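Local atomic coordinates of hypothetical protein AGR_pAT_315 (Agrobacterium tumefaciens str. C58, PDB entry 1VQY), a protein that is of unknown function but belongs to the NIPSNAP family, whose members share the ferredoxin-like fold of the dimeric alpha-beta barrel proteins. Residues L33-G38 / F91-L95; I41-L46 / L82-W88. All coordinates share one frame; numbering follows the deposited sequence.

How the contacts relate
Both contacts join helix 27-46 to the helical region that follows strand 62-69, and contact 2 is nested inside the loop that contact 1 closes. Contact 1 pairs residues 33-38 with 91-95 of helix 86-96. It is partly buried, with a phenylalanine knob inside and an arginine-glutamate salt bridge at its outer edge. Contact 2, residues 41-46 against 82-88, is more deeply buried and larger in area. Here aliphatic side chains do most of the work, and the polar groups at its margin cap a helix and hold a water. Their centres lie about 11 Å apart, and Trp88 of contact 2 bridges them by packing against Gly38 and Phe91.

Contact 1. Residues L33-G38 / F91-L95; sequences LVREEG and FIPRL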
loop_
_atom_site.group_PDB
_atom_site.type_symbol
_atom_site.label_atom_id
_atom_site.label_comp_id
_atom_site.label_asym_id
_atom_site.label_seq_id
_atom_site.Cartn_x
_atom_site.Cartn_y
_atom_site.Cartn_z
ATOM N N LEU B 33 -22.579 9.947 16.122
ATOM C CA LEU B 33 -22.732 8.774 16.975
ATOM C C LEU B 33 -21.722 8.740 18.119
ATOM O O LEU B 33 -22.084 8.466 19.262
ATOM C CB LEU B 33 -22.602 7.491 16.149
ATOM C CG LEU B 33 -23.870 7.158 15.379
ATOM C CD1 LEU B 33 -23.551 6.134 14.313
ATOM C CD2 LEU B 33 -24.957 6.663 16.323
ATOM N N VAL B 34 -20.465 9.033 17.820
ATOM C CA VAL B 34 -19.443 8.964 18.842
ATOM C C VAL B 34 -19.641 10.122 19.833
ATOM O O VAL B 34 -19.713 9.893 21.047
ATOM C CB VAL B 34 -18.015 8.919 18.234
ATOM C CG1 VAL B 34 -16.934 8.915 19.336
ATOM C CG2 VAL B 34 -17.868 7.680 17.348
ATOM N N ARG B 35 -19.776 11.342 19.316
ATOM C CA ARG B 35 -20.041 12.535 20.151
ATOM C C ARG B 35 -21.182 12.319 21.149
ATOM O O ARG B 35 -21.014 12.502 22.362
ATOM C CB ARG B 35 -20.372 13.737 19.252
ATOM C CG ARG B 35 -20.644 15.054 20.009
ATOM C CD ARG B 35 -20.800 16.266 19.089
ATOM N NE ARG B 35 -19.656 16.384 18.185
ATOM C CZ ARG B 35 -19.663 16.107 16.878
ATOM N NH1 ARG B 35 -20.763 15.708 16.242
ATOM N NH2 ARG B 35 -18.550 16.234 16.189
ATOM N N GLU B 36 -22.332 11.902 20.615
ATOM C CA GLU B 36 -23.584 11.854 21.358
ATOM C C GLU B 36 -23.813 10.595 22.201
ATOM O O GLU B 36 -24.565 10.644 23.173
ATOM C CB GLU B 36 -24.741 12.029 20.390
ATOM C CG GLU B 36 -24.727 13.375 19.652
ATOM C CD GLU B 36 -26.031 13.655 18.907
ATOM O OE1 GLU B 36 -26.896 12.758 18.822
ATOM O OE2 GLU B 36 -26.198 14.780 18.397
ATOM N N GLU B 37 -23.169 9.481 21.849
ATOM C CA GLU B 37 -23.365 8.214 22.566
ATOM C C GLU B 37 -22.076 7.473 22.923
ATOM O O GLU B 37 -21.852 7.153 24.087
ATOM C CB GLU B 37 -24.252 7.285 21.741
ATOM C CG GLU B 37 -25.658 7.798 21.611
ATOM C CD GLU B 37 -26.513 6.975 20.669
ATOM O OE1 GLU B 37 -26.670 5.752 20.918
ATOM O OE2 GLU B 37 -27.041 7.569 19.698
ATOM N N GLY B 38 -21.231 7.212 21.931
ATOM C CA GLY B 38 -20.187 6.208 22.063
ATOM C C GLY B 38 -19.064 6.511 23.027
ATOM O O GLY B 38 -18.667 5.651 23.806
ATOM N N PHE B 91 -24.670 -0.188 20.601
ATOM C CA PHE B 91 -24.072 0.980 19.926
ATOM C C PHE B 91 -23.106 0.643 18.780
ATOM O O PHE B 91 -23.100 1.316 17.724
ATOM C CB PHE B 91 -23.335 1.887 20.932
ATOM C CG PHE B 91 -22.530 2.965 20.275
ATOM C CD1 PHE B 91 -23.130 4.141 19.873
ATOM C CD2 PHE B 91 -21.168 2.779 20.004
ATOM C CE1 PHE B 91 -22.384 5.132 19.226
ATOM C CE2 PHE B 91 -20.415 3.769 19.367
ATOM C CZ PHE B 91 -21.026 4.946 18.976
ATOM N N ILE B 92 -22.270 -0.363 19.002
ATOM C CA ILE B 92 -21.165 -0.662 18.086
ATOM C C ILE B 92 -21.561 -1.166 16.665
ATOM O O ILE B 92 -20.863 -0.860 15.690
ATOM C CB ILE B 92 -20.109 -1.588 18.777
ATOM C CG1 ILE B 92 -18.846 -1.744 17.913
ATOM C CG2 ILE B 92 -20.686 -2.934 19.097
ATOM C CD1 ILE B 92 -18.147 -0.416 17.569
ATOM N N PRO B 93 -22.684 -1.897 16.534
ATOM C CA PRO B 93 -23.081 -2.284 15.189
ATOM C C PRO B 93 -23.477 -1.086 14.323
ATOM O O PRO B 93 -23.317 -1.141 13.109
ATOM C CB PRO B 93 -24.306 -3.189 15.411
ATOM C CG PRO B 93 -24.310 -3.529 16.860
ATOM C CD PRO B 93 -23.656 -2.377 17.534
ATOM N N ARG B 94 -23.996 -0.028 14.926
ATOM C CA ARG B 94 -24.401 1.142 14.156
ATOM C C ARG B 94 -23.202 1.952 13.727
ATOM O O ARG B 94 -23.257 2.667 12.727
ATOM C CB ARG B 94 -25.320 2.047 14.975
ATOM C CG ARG B 94 -26.657 1.446 15.313
ATOM C CD ARG B 94 -27.475 2.455 16.084
ATOM N NE ARG B 94 -27.264 2.323 17.517
ATOM C CZ ARG B 94 -27.276 3.334 18.393
ATOM N NH1 ARG B 94 -27.463 4.598 17.995
ATOM N NH2 ARG B 94 -27.099 3.072 19.693
ATOM N N LEU B 95 -22.135 1.882 14.511
ATOM C CA LEU B 95 -20.909 2.567 14.166
ATOM C C LEU B 95 -20.095 1.764 13.138
ATOM O O LEU B 95 -19.612 2.306 12.155
ATOM C CB LEU B 95 -20.071 2.788 15.412
ATOM C CG LEU B 95 -18.922 3.763 15.189
ATOM C CD1 LEU B 95 -19.452 5.193 15.020
ATOM C CD2 LEU B 95 -17.931 3.666 16.333
#
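Phe91 is the knob of this contact, its ring set among Leu33, Val34, Glu37 and Gly38. The ring reaches across because CG stands anti to the backbone N (chi1 171°). Over one face lies Gly38, whose CA is 3.7 Å from the ring centroid in a CH-pi contact, displaced toward the CZ rim. With no side chain, Gly38 lets its CA lie directly on the ring face. Where helix 27-46 widens into a pi-type turn, Leu33 O accepts from the N of both Glu37 and Gly38, while CE1 of Phe91 comes within 3.3 Å of the same Leu33 O.

Apolar packing continues beside the Phe91 knob, toward the Leu33-Leu95 end of the contact. Leu33 CB lies 3.9 Å from Phe91 CE1, and the methyls of Val34 and Leu95 meet obliquely, Val34 CG2 being 3.8 Å from Leu95 CD1.

At its more exposed edge the contact is ionic. Arg94 grips Glu37 end-on with two nitrogens, both directed to one oxygen: Glu37 OE1 is 3.0 Å from Arg94 NH2 and 3.2 Å from Arg94 NH1. OE1 sits near the guanidinium plane and is approached on its syn side, while the two flat groups are turned 33° apart. The aliphatic stems of both residues let their charges meet beyond the apolar seam.

Arg94 NE also bonds to Ala90 O, Leu95 packs on Tyr30, and Val34 meets Phe112 of the second subunit. The contact lays helix 86-96 antiparallel along helix 27-46 (175° between the segments), in a chain whose four-stranded antiparallel sheet is consistent with the ferredoxin-like fold.

Contact 2. Residues I41-L46 / L82-W88; sequences IQAPIL and LAEDQRW
Ile41 carries CG1 anti to its carbonyl carbon (chi1 -59°) and CG2 anti to its backbone N, a fork that sends CD1 to Arg87 CB at 3.8 Å and CG2 to Trp88 CE3 at 4.0 Å. Leu82 holds CG anti to its backbone N (chi1 178°), which carries it as a knob among Ile41, Gln42, Ile45 and Leu46. Leu82 CD1 meets Ile45 CD1 at 4.0 Å and lies over one face of the Trp88 indole, while CD2 goes to the methyls of Leu46.

Gln42 packs with its whole length: CB and CG on Trp88 and Leu82, the carboxamide obliquely against the six-membered ring of Trp88. Gln42 NE2 is 3.3 Å from Trp88 CH2. Gln42 and Leu46 also pack on Trp67 of strand 62-69, so the contact joins the end of helix 27-46 to the junction of helices 72-84 and 86-96 beside the sheet.

Asp85 is the N-cap of helix 86-96: its OD1 takes the N-H of Trp88 through the anti lone pair. Asp85 N bonds to Leu82 O, so one turn links the two residues that pack together. Ile41 CG1 sits over the centre of one guanidinium face of Arg87, 4.1 Å from its plane, and Arg87 NH2 makes a weak salt bridge to Asp85 OD2.

No direct hydrogen bond joins the segments; cohesion rests on shape and apolar contact. A water bridges Arg87 NH2 and Ile41 O, a carbonyl that Ile45 N, weakly bonded to Gln42 O at the Pro44 kink, does not serve.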
loop_
_atom_site.group_PDB
_atom_site.type_symbol
_atom_site.label_atom_id
_atom_site.label_comp_id
_atom_site.label_asym_id
_atom_site.label_seq_id
_atom_site.Cartn_x
_atom_site.Cartn_y
_atom_site.Cartn_z
ATOM N N ILE B 41 -19.780 6.004 26.719
ATOM C CA ILE B 41 -19.694 4.596 27.123
ATOM C C ILE B 41 -18.254 4.124 27.150
ATOM O O ILE B 41 -17.772 3.603 28.140
ATOM C CB ILE B 41 -20.441 3.690 26.129
ATOM C CG1 ILE B 41 -21.911 4.095 26.042
ATOM C CG2 ILE B 41 -20.307 2.210 26.540
ATOM C CD1 ILE B 41 -22.633 3.563 24.831
ATOM N N GLN B 42 -17.588 4.325 26.018
ATOM C CA GLN B 42 -16.239 3.847 25.740
ATOM C C GLN B 42 -15.174 4.339 26.743
ATOM O O GLN B 42 -14.426 3.531 27.301
ATOM C CB GLN B 42 -15.874 4.287 24.299
ATOM C CG GLN B 42 -14.748 3.523 23.635
ATOM C CD GLN B 42 -14.614 3.830 22.138
ATOM O OE1 GLN B 42 -14.881 4.947 21.688
ATOM N NE2 GLN B 42 -14.197 2.827 21.362
ATOM N N ALA B 43 -15.107 5.651 26.980
ATOM C CA ALA B 43 -13.944 6.245 27.681
ATOM C C ALA B 43 -13.799 5.832 29.150
ATOM O O ALA B 43 -12.707 5.446 29.568
ATOM C CB ALA B 43 -13.922 7.778 27.542
ATOM N N PRO B 44 -14.890 5.906 29.935
ATOM C CA PRO B 44 -14.830 5.475 31.322
ATOM C C PRO B 44 -14.298 4.055 31.518
ATOM O O PRO B 44 -13.652 3.775 32.549
ATOM C CB PRO B 44 -16.295 5.551 31.764
ATOM C CG PRO B 44 -16.884 6.597 30.902
ATOM C CD PRO B 44 -16.233 6.412 29.585
ATOM N N ILE B 45 -14.584 3.187 30.540
ATOM C CA ILE B 45 -14.258 1.763 30.596
ATOM C C ILE B 45 -12.822 1.530 30.176
ATOM O O ILE B 45 -12.054 0.902 30.887
ATOM C CB ILE B 45 -15.206 0.933 29.684
ATOM C CG1 ILE B 45 -16.630 0.980 30.237
ATOM C CG2 ILE B 45 -14.757 -0.513 29.608
ATOM C CD1 ILE B 45 -17.652 0.178 29.433
ATOM N N LEU B 46 -12.460 2.042 29.010
ATOM C CA LEU B 46 -11.088 1.906 28.520
ATOM C C LEU B 46 -10.122 2.791 29.338
ATOM O O LEU B 46 -8.954 2.472 29.487
ATOM C CB LEU B 46 -11.029 2.203 27.020
ATOM C CG LEU B 46 -12.011 1.383 26.169
ATOM C CD1 LEU B 46 -11.793 1.714 24.688
ATOM C CD2 LEU B 46 -11.914 -0.106 26.409
ATOM N N LEU B 82 -15.589 -3.783 27.669
ATOM C CA LEU B 82 -16.332 -2.947 26.731
ATOM C C LEU B 82 -17.214 -3.816 25.824
ATOM O O LEU B 82 -18.381 -3.515 25.618
ATOM C CB LEU B 82 -15.381 -2.079 25.911
ATOM C CG LEU B 82 -16.058 -1.199 24.869
ATOM C CD1 LEU B 82 -16.994 -0.178 25.526
ATOM C CD2 LEU B 82 -15.013 -0.523 23.988
ATOM N N ALA B 83 -16.647 -4.887 25.290
ATOM C CA ALA B 83 -17.389 -5.800 24.441
ATOM C C ALA B 83 -18.588 -6.369 25.195
ATOM O O ALA B 83 -19.653 -6.634 24.619
ATOM C CB ALA B 83 -16.470 -6.940 23.966
ATOM N N GLU B 84 -18.384 -6.547 26.492
ATOM C CA GLU B 84 -19.366 -7.129 27.398
ATOM C C GLU B 84 -20.446 -6.120 27.866
ATOM O O GLU B 84 -21.466 -6.513 28.407
ATOM C CB GLU B 84 -18.570 -7.721 28.574
ATOM C CG GLU B 84 -19.323 -8.311 29.754
ATOM C CD GLU B 84 -18.406 -8.469 30.974
ATOM O OE1 GLU B 84 -17.215 -8.844 30.806
ATOM O OE2 GLU B 84 -18.877 -8.196 32.098
ATOM N N ASP B 85 -20.233 -4.826 27.629
ATOM C CA ASP B 85 -21.181 -3.785 28.066
ATOM C C ASP B 85 -22.389 -3.695 27.154
ATOM O O ASP B 85 -22.255 -3.597 25.941
ATOM C CB ASP B 85 -20.519 -2.415 28.148
ATOM C CG ASP B 85 -21.496 -1.315 28.555
ATOM O OD1 ASP B 85 -22.305 -0.872 27.720
ATOM O OD2 ASP B 85 -21.448 -0.879 29.712
ATOM N N GLN B 86 -23.565 -3.681 27.777
ATOM C CA GLN B 86 -24.840 -3.786 27.085
ATOM C C GLN B 86 -25.143 -2.600 26.195
ATOM O O GLN B 86 -25.598 -2.784 25.075
ATOM C CB GLN B 86 -25.943 -3.931 28.100
ATOM C CG GLN B 86 -27.252 -4.349 27.508
ATOM C CD GLN B 86 -27.982 -5.289 28.425
ATOM O OE1 GLN B 86 -28.581 -4.865 29.414
ATOM N NE2 GLN B 86 -27.912 -6.580 28.119
ATOM N N ARG B 87 -24.888 -1.391 26.692
ATOM C CA ARG B 87 -25.031 -0.179 25.886
ATOM C C ARG B 87 -24.100 -0.216 24.670
ATOM O O ARG B 87 -24.505 0.142 23.569
ATOM C CB ARG B 87 -24.735 1.073 26.727
ATOM C CG ARG B 87 -25.690 1.330 27.922
ATOM C CD ARG B 87 -25.145 2.437 28.837
ATOM N NE ARG B 87 -23.821 2.089 29.362
ATOM C CZ ARG B 87 -22.939 2.952 29.890
ATOM N NH1 ARG B 87 -23.218 4.259 29.980
ATOM N NH2 ARG B 87 -21.757 2.505 30.333
ATOM N N TRP B 88 -22.859 -0.660 24.873
ATOM C CA TRP B 88 -21.915 -0.807 23.769
ATOM C C TRP B 88 -22.424 -1.801 22.722
ATOM O O TRP B 88 -22.320 -1.554 21.525
ATOM C CB TRP B 88 -20.520 -1.226 24.271
ATOM C CG TRP B 88 -19.454 -1.167 23.224
ATOM C CD1 TRP B 88 -18.848 -2.223 22.630
ATOM C CD2 TRP B 88 -18.876 0.011 22.635
ATOM N NE1 TRP B 88 -17.913 -1.784 21.705
ATOM C CE2 TRP B 88 -17.911 -0.420 21.690
ATOM C CE3 TRP B 88 -19.068 1.385 22.819
ATOM C CZ2 TRP B 88 -17.158 0.465 20.929
ATOM C CZ3 TRP B 88 -18.304 2.271 22.062
ATOM C CH2 TRP B 88 -17.371 1.808 21.127
HETATM O O HOH W 1 -19.127 3.684 30.421
#